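Local coordinates for HmuY protein (Prevotella intermedia, PDB 6R2H) that probably binds heme as a hemophore-like protein of the HmuY family, taking part in heme uptake by this oral bacterium, at residues Asn97-Gly102 and Lys188-Ala193. Sequence-based numbering, arbitrary orientation.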
loop_
_atom_site.group_PDB
_atom_site.type_symbol
_atom_site.label_atom_id
_atom_site.label_comp_id
_atom_site.label_asym_id
_atom_site.label_seq_id
_atom_site.Cartn_x
_atom_site.Cartn_y
_atom_site.Cartn_z
ATOM N N ASN A 97 -19.943 -4.009 10.979
ATOM C CA ASN A 97 -19.275 -3.817 12.260
ATOM C C ASN A 97 -18.489 -5.048 12.697
ATOM O O ASN A 97 -17.915 -5.058 13.779
ATOM C CB ASN A 97 -20.256 -3.428 13.368
ATOM C CG ASN A 97 -20.526 -1.942 13.395
ATOM O OD1 ASN A 97 -19.699 -1.164 13.883
ATOM N ND2 ASN A 97 -21.675 -1.548 12.866
ATOM N N ALA A 98 -18.488 -6.081 11.854
ATOM C CA ALA A 98 -17.644 -7.242 12.067
ATOM C C ALA A 98 -17.157 -7.737 10.708
ATOM O O ALA A 98 -17.765 -7.432 9.680
ATOM C CB ALA A 98 -18.421 -8.304 12.805
ATOM N N LEU A 99 -16.060 -8.504 10.724
ATOM C CA LEU A 99 -15.493 -9.112 9.535
ATOM C C LEU A 99 -16.371 -10.279 9.091
ATOM O O LEU A 99 -16.756 -11.113 9.910
ATOM C CB LEU A 99 -14.089 -9.605 9.885
ATOM C CG LEU A 99 -12.963 -8.598 9.687
ATOM C CD1 LEU A 99 -13.149 -7.393 10.583
ATOM C CD2 LEU A 99 -11.633 -9.259 9.966
ATOM N N PRO A 100 -16.748 -10.347 7.791
ATOM C CA PRO A 100 -17.463 -11.508 7.262
ATOM C C PRO A 100 -16.518 -12.658 6.926
ATOM O O PRO A 100 -15.304 -12.467 6.858
ATOM C CB PRO A 100 -18.065 -10.945 5.972
ATOM C CG PRO A 100 -17.057 -9.920 5.517
ATOM C CD PRO A 100 -16.551 -9.284 6.793
ATOM N N ALA A 101 -17.089 -13.851 6.723
ATOM C CA ALA A 101 -16.317 -14.986 6.240
ATOM C C ALA A 101 -16.029 -14.793 4.751
ATOM O O ALA A 101 -16.763 -14.083 4.059
ATOM C CB ALA A 101 -17.040 -16.279 6.516
ATOM N N GLY A 102 -14.942 -15.417 4.284
ATOM C CA GLY A 102 -14.542 -15.325 2.887
ATOM C C GLY A 102 -13.067 -15.667 2.691
ATOM O O GLY A 102 -12.432 -16.214 3.589
ATOM N N LYS A 188 -12.953 1.442 10.769
ATOM C CA LYS A 188 -13.303 1.057 12.116
ATOM C C LYS A 188 -12.232 0.083 12.572
ATOM O O LYS A 188 -11.864 -0.820 11.828
ATOM C CB LYS A 188 -14.674 0.378 12.151
ATOM C CG LYS A 188 -15.855 1.248 11.741
ATOM C CD LYS A 188 -17.189 0.534 11.929
ATOM C CE LYS A 188 -18.375 1.325 11.423
ATOM N NZ LYS A 188 -19.629 0.543 11.499
ATOM N N PHE A 189 -11.751 0.287 13.802
ATOM C CA PHE A 189 -10.762 -0.595 14.391
ATOM C C PHE A 189 -11.441 -1.530 15.389
ATOM O O PHE A 189 -12.276 -1.094 16.179
ATOM C CB PHE A 189 -9.619 0.214 15.002
ATOM C CG PHE A 189 -8.453 -0.630 15.447
ATOM C CD1 PHE A 189 -7.615 -1.212 14.512
ATOM C CD2 PHE A 189 -8.204 -0.854 16.795
ATOM C CE1 PHE A 189 -6.547 -1.994 14.922
ATOM C CE2 PHE A 189 -7.151 -1.655 17.200
ATOM C CZ PHE A 189 -6.305 -2.197 16.262
ATOM N N ILE A 190 -11.081 -2.820 15.327
ATOM C CA ILE A 190 -11.690 -3.850 16.148
ATOM C C ILE A 190 -10.599 -4.501 16.987
ATOM O O ILE A 190 -9.884 -5.389 16.512
ATOM C CB ILE A 190 -12.436 -4.874 15.273
ATOM C CG1 ILE A 190 -13.397 -4.171 14.307
ATOM C CG2 ILE A 190 -13.127 -5.933 16.137
ATOM C CD1 ILE A 190 -14.211 -5.095 13.434
ATOM N N LYS A 191 -10.482 -4.045 18.244
ATOM C CA LYS A 191 -9.413 -4.492 19.117
ATOM C C LYS A 191 -9.725 -5.891 19.632
ATOM O O LYS A 191 -10.852 -6.154 20.046
ATOM C CB LYS A 191 -9.232 -3.510 20.274
ATOM C CG LYS A 191 -8.187 -3.966 21.279
ATOM C CD LYS A 191 -7.294 -2.870 21.822
ATOM C CE LYS A 191 -6.001 -3.435 22.376
ATOM N NZ LYS A 191 -5.636 -2.812 23.669
ATOM N N LYS A 192 -8.716 -6.775 19.597
ATOM C CA LYS A 192 -8.847 -8.131 20.110
ATOM C C LYS A 192 -9.430 -8.074 21.519
ATOM O O LYS A 192 -8.913 -7.333 22.348
ATOM C CB LYS A 192 -7.467 -8.790 20.120
ATOM C CG LYS A 192 -7.469 -10.312 20.122
ATOM C CD LYS A 192 -7.033 -10.890 21.433
ATOM C CE LYS A 192 -5.580 -10.604 21.738
ATOM N NZ LYS A 192 -5.271 -10.924 23.154
ATOM N N ALA A 193 -10.531 -8.803 21.765
ATOM C CA ALA A 193 -11.227 -8.647 23.036
ATOM C C ALA A 193 -10.613 -9.557 24.106
ATOM O O ALA A 193 -10.515 -9.169 25.261
ATOM C CB ALA A 193 -12.714 -8.865 22.881
#
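Lys188 reaches from the end of strand 181-190 to the loop residue Asn97. Its CG lies beside the backbone N (chi1 -64°), and from there the chain runs fully extended, which carries the ammonium across to the loop. Lys188 NZ comes in above the plane of the Asn97 amide, nearly perpendicular to its C=O (about 93°). It meets Asn97 OD1 at 2.9 Å, and this approach over the face makes the hydrogen bond weak. Asn97 ND2 lies 3.2 Å from Lys188 NZ, but both are donors and do not bond. The strongest partner of the ammonium is the carbonyl oxygen of Ile96, and that of Leu93 also accepts a bond. With these, Asn97 makes a third oxygen round one buried lysine, which probably helps to offset its charge.

Two residues on, Ile190 makes the apolar half of the contact. Leu99 and Ile190 lie alongside each other, pointing opposite ways, and meet at their CD1 methyls, 3.8 Å apart. The methyl of Ile190 also lies 3.7 Å from Asn97 O, which accepts a hydrogen bond from Thr2 OG1. Leu99 and Ile190 both also rest on Ala165 and Leu167 of strand 165-174. The contact thus joins the loop between strands 83-87 and 105-115 to the last strand, near the chain termini, at the periphery of the antiparallel, mostly beta fold of the HmuY family.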